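Lectin CEL-IV, C-type (Cucumaria echinata, PDB 3ALU) binds galactose-containing sugars such as raffinose through a calcium-dependent carbohydrate recognition domain of the C-type lectin fold, working as a tetramer. Local coordinates at residues Thr69-Pro72 / Asp73-Thr76; Met87-Gly90 / Ser91-Asp95. All coordinates share one frame; numbering follows the deposited sequence.

Contact 1: Thr69-Pro72 / Asp73-Thr76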
loop_
_atom_site.group_PDB
_atom_site.type_symbol
_atom_site.label_atom_id
_atom_site.label_comp_id
_atom_site.label_asym_id
_atom_site.label_seq_id
_atom_site.Cartn_x
_atom_site.Cartn_y
_atom_site.Cartn_z
ATOM N N THR A 69 -18.895 2.759 -15.736
ATOM C CA THR A 69 -19.463 1.909 -14.655
ATOM C C THR A 69 -20.102 2.742 -13.531
ATOM O O THR A 69 -21.015 2.243 -12.847
ATOM C CB THR A 69 -18.443 0.940 -14.045
ATOM O OG1 THR A 69 -17.380 1.667 -13.425
ATOM C CG2 THR A 69 -17.883 0.015 -15.120
ATOM N N SER A 70 -19.651 3.992 -13.346
ATOM C CA SER A 70 -20.230 4.857 -12.313
ATOM C C SER A 70 -21.537 5.538 -12.762
ATOM O O SER A 70 -22.404 5.842 -11.936
ATOM C CB SER A 70 -19.217 5.917 -11.855
ATOM O OG SER A 70 -18.018 5.324 -11.350
ATOM N N LEU A 71 -21.671 5.783 -14.063
ATOM C CA LEU A 71 -22.801 6.537 -14.609
ATOM C C LEU A 71 -23.616 5.741 -15.635
ATOM O O LEU A 71 -23.978 6.292 -16.665
ATOM C CB LEU A 71 -22.269 7.804 -15.273
ATOM C CG LEU A 71 -21.974 9.067 -14.456
ATOM C CD1 LEU A 71 -22.073 9.027 -12.920
ATOM C CD2 LEU A 71 -20.863 9.941 -15.055
ATOM N N PRO A 72 -23.945 4.456 -15.354
ATOM C CA PRO A 72 -24.483 3.657 -16.483
ATOM C C PRO A 72 -25.812 4.166 -17.045
ATOM O O PRO A 72 -26.065 4.016 -18.250
ATOM C CB PRO A 72 -24.621 2.243 -15.887
ATOM C CG PRO A 72 -24.710 2.481 -14.380
ATOM C CD PRO A 72 -23.830 3.646 -14.113
ATOM N N ASP A 73 -26.648 4.774 -16.202
ATOM C CA ASP A 73 -27.968 5.243 -16.651
ATOM C C ASP A 73 -27.861 6.576 -17.380
ATOM O O ASP A 73 -28.854 7.071 -17.932
ATOM C CB ASP A 73 -28.915 5.423 -15.459
ATOM C CG ASP A 73 -29.418 4.105 -14.901
ATOM O OD1 ASP A 73 -29.763 4.095 -13.690
ATOM O OD2 ASP A 73 -29.482 3.101 -15.663
ATOM N N LEU A 74 -26.682 7.195 -17.356
ATOM C CA LEU A 74 -26.534 8.501 -17.985
ATOM C C LEU A 74 -25.914 8.372 -19.370
ATOM O O LEU A 74 -25.863 9.345 -20.090
ATOM C CB LEU A 74 -25.700 9.447 -17.125
ATOM C CG LEU A 74 -26.168 9.732 -15.690
ATOM C CD1 LEU A 74 -25.275 10.874 -15.203
ATOM C CD2 LEU A 74 -27.658 10.102 -15.565
ATOM N N ILE A 75 -25.439 7.184 -19.731
ATOM C CA ILE A 75 -24.767 7.000 -21.039
ATOM C C ILE A 75 -25.759 7.220 -22.206
ATOM O O ILE A 75 -26.774 6.522 -22.287
ATOM C CB ILE A 75 -24.132 5.595 -21.183
ATOM C CG1 ILE A 75 -23.144 5.296 -20.038
ATOM C CG2 ILE A 75 -23.376 5.457 -22.533
ATOM C CD1 ILE A 75 -22.156 6.457 -19.703
ATOM N N THR A 76 -25.478 8.186 -23.077
ATOM C CA THR A 76 -26.389 8.488 -24.200
ATOM C C THR A 76 -25.828 7.952 -25.514
ATOM O O THR A 76 -24.731 7.361 -25.552
ATOM C CB THR A 76 -26.660 10.021 -24.336
ATOM O OG1 THR A 76 -25.506 10.678 -24.899
ATOM C CG2 THR A 76 -27.038 10.640 -22.981
HETATM O O HOH W 1 -27.913 4.622 -20.504
#
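L71 and L74 meet round a tight turn at the C-terminal end of helix 57-70, a local surface contact in the C-type lectin fold where the chain leaves the helix on its way to strand 82-89. L71 is the first residue to leave helical angles, and P72 and D73 then sit at the middle of the turn with backbone angles like those of a type I turn (-64/-31 and -80/-9). The turn is closed by the backbone: L74 N donates to L71 O at 2.9 Å, with the donor lying above the carbonyl plane, 50° out of it.

Beside this bond the two leucines lie obliquely across one another. L71 keeps CG beside its own backbone N, anti to the carbonyl carbon (chi1 -84°), and in that position CG rests 3.8 Å from CD1 of L74. The buried L71 side chain also packs on L19 and H21 of strand 15-21, on P81 and on K144, which L74 reaches as well. I75 lies against two carbonyl oxygens of the turn: its CD1 is 3.5 Å from L71 O and its CG1 3.7 Å from P72 O. The ring of P72, by contrast, packs on H21 of the second subunit.

Upstream, T69 OG1 and S70 OG bond to the helix carbonyls of E65 and L66. A water spans the turn, donating to P72 O at 3.0 Å and to I75 O at 2.8 Å.

Contact 2: Met87-Gly90 / Ser91-Asp95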
loop_
_atom_site.group_PDB
_atom_site.type_symbol
_atom_site.label_atom_id
_atom_site.label_comp_id
_atom_site.label_asym_id
_atom_site.label_seq_id
_atom_site.Cartn_x
_atom_site.Cartn_y
_atom_site.Cartn_z
ATOM N N MET A 87 -7.347 18.987 -19.021
ATOM C CA MET A 87 -6.790 19.426 -20.330
ATOM C C MET A 87 -7.172 20.856 -20.704
ATOM O O MET A 87 -8.354 21.185 -20.772
ATOM C CB MET A 87 -7.318 18.455 -21.404
ATOM C CG MET A 87 -6.967 18.815 -22.868
ATOM S SD MET A 87 -5.232 19.170 -23.213
ATOM C CE MET A 87 -4.516 17.520 -23.120
ATOM N N LYS A 88 -6.165 21.698 -21.006
ATOM C CA LYS A 88 -6.429 23.059 -21.479
ATOM C C LYS A 88 -5.835 23.180 -22.876
ATOM O O LYS A 88 -4.676 22.838 -23.075
ATOM C CB LYS A 88 -5.759 24.085 -20.550
ATOM C CG LYS A 88 -6.304 24.052 -19.132
ATOM C CD LYS A 88 -5.649 25.141 -18.291
ATOM C CE LYS A 88 -4.218 24.776 -17.959
ATOM N NZ LYS A 88 -3.609 25.608 -16.863
ATOM N N VAL A 89 -6.658 23.624 -23.811
ATOM C CA VAL A 89 -6.197 23.934 -25.167
ATOM C C VAL A 89 -6.090 25.452 -25.226
ATOM O O VAL A 89 -7.127 26.155 -25.026
ATOM C CB VAL A 89 -7.202 23.383 -26.215
ATOM C CG1 VAL A 89 -6.684 23.709 -27.650
ATOM C CG2 VAL A 89 -7.443 21.891 -25.986
ATOM N N GLY A 90 -4.869 25.952 -25.503
ATOM C CA GLY A 90 -4.555 27.392 -25.424
ATOM C C GLY A 90 -4.822 28.109 -26.750
ATOM O O GLY A 90 -5.827 27.868 -27.409
ATOM N N SER A 91 -3.916 29.005 -27.141
ATOM C CA SER A 91 -4.220 29.932 -28.239
ATOM C C SER A 91 -4.237 29.228 -29.589
ATOM O O SER A 91 -4.943 29.642 -30.527
ATOM C CB SER A 91 -3.223 31.077 -28.243
ATOM O OG SER A 91 -3.387 31.867 -27.087
ATOM N N THR A 92 -3.492 28.119 -29.680
ATOM C CA THR A 92 -3.575 27.225 -30.849
ATOM C C THR A 92 -3.680 25.790 -30.353
ATOM O O THR A 92 -3.491 25.519 -29.140
ATOM C CB THR A 92 -2.296 27.293 -31.763
ATOM O OG1 THR A 92 -1.208 26.618 -31.116
ATOM C CG2 THR A 92 -1.878 28.734 -32.010
ATOM N N ASN A 93 -3.952 24.867 -31.273
ATOM C CA ASN A 93 -4.228 23.492 -30.872
ATOM C C ASN A 93 -2.992 22.761 -30.404
ATOM O O ASN A 93 -3.117 21.756 -29.723
ATOM C CB ASN A 93 -4.888 22.676 -31.984
ATOM C CG ASN A 93 -6.373 22.956 -32.132
ATOM O OD1 ASN A 93 -6.982 23.671 -31.341
ATOM N ND2 ASN A 93 -6.964 22.384 -33.170
ATOM N N SER A 94 -1.800 23.243 -30.773
ATOM C CA SER A 94 -0.591 22.637 -30.216
ATOM C C SER A 94 -0.337 23.058 -28.770
ATOM O O SER A 94 0.519 22.479 -28.123
ATOM C CB SER A 94 0.640 22.895 -31.085
ATOM O OG SER A 94 0.903 24.278 -31.199
ATOM N N ASP A 95 -1.071 24.060 -28.269
ATOM C CA ASP A 95 -0.851 24.574 -26.935
ATOM C C ASP A 95 -1.688 23.788 -25.939
ATOM O O ASP A 95 -2.585 24.326 -25.311
ATOM C CB ASP A 95 -1.155 26.085 -26.838
ATOM C CG ASP A 95 -0.239 26.903 -27.728
ATOM O OD1 ASP A 95 -0.755 27.673 -28.559
ATOM O OD2 ASP A 95 0.998 26.746 -27.619
HETATM O O HOH W 2 -6.663 26.305 -29.947
#
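The backbone doubles back between G90 and D95, where G90 N donates to D95 O at 2.8 Å with an N-H...O angle of 149°, and within the loop so closed T92 to D95 form a type I beta turn with D95 N bonded to T92 O at 3.0 Å.

The carboxylate of D95, at the end of that inner turn, reaches back to T92 at its start. Its OD1 takes the amide of T92 on the anti lone pair, T92 N to D95 OD1 being 3.0 Å. The same oxygen accepts the hydroxyl of T92, OG1 to OD1 2.8 Å, which arrives from above the carboxylate plane, 63° out of it. Two donors from one residue, reaching OD1 from different directions, should restrict the rotation of the carboxylate. CB of D95 meanwhile lies 3.9 Å from CA of G90.

The V89 side chain meets the loop by van der Waals contact alone. V89 holds CG1 anti to its backbone N (chi1 -179°), which puts that methyl 3.7 Å from OD1 of N93. A water bridges the same region, donating to G90 O and, at 3.0 Å, to N93 OD1. The other end of the N93 amide makes a weak hydrogen bond from ND2 to P114 O, while its backbone O receives Q96 NE2.

P114 sits between the calcium ligands E113 and N115, and the V89 side chain comes within about 5 Å of that of D136, another ligand. What forms here is a beta hairpin connecting antiparallel strands 82-89 and 96-98, its loop lying near the calcium-binding residues of the lectin domain.

In the fold
Following the chain from the N terminus, helix 57-70 ends in contact 1, which turns it into the loop leading to strand 82-89. That strand runs through the sheet, paired with 120-125 and 143-148, and at its far end contact 2 closes the hairpin to strand 96-98. The two are in series, neither nesting nor crossing, with centres 29 Å apart and nearest atoms about 17 Å apart. Contact 1 ties the helix end to strands 15-21 and 143-148 and touches the second subunit; contact 2 lies near the calcium ligands and touches no other chain of the tetramer. Strand 82-89, with the loop before it, is their connection.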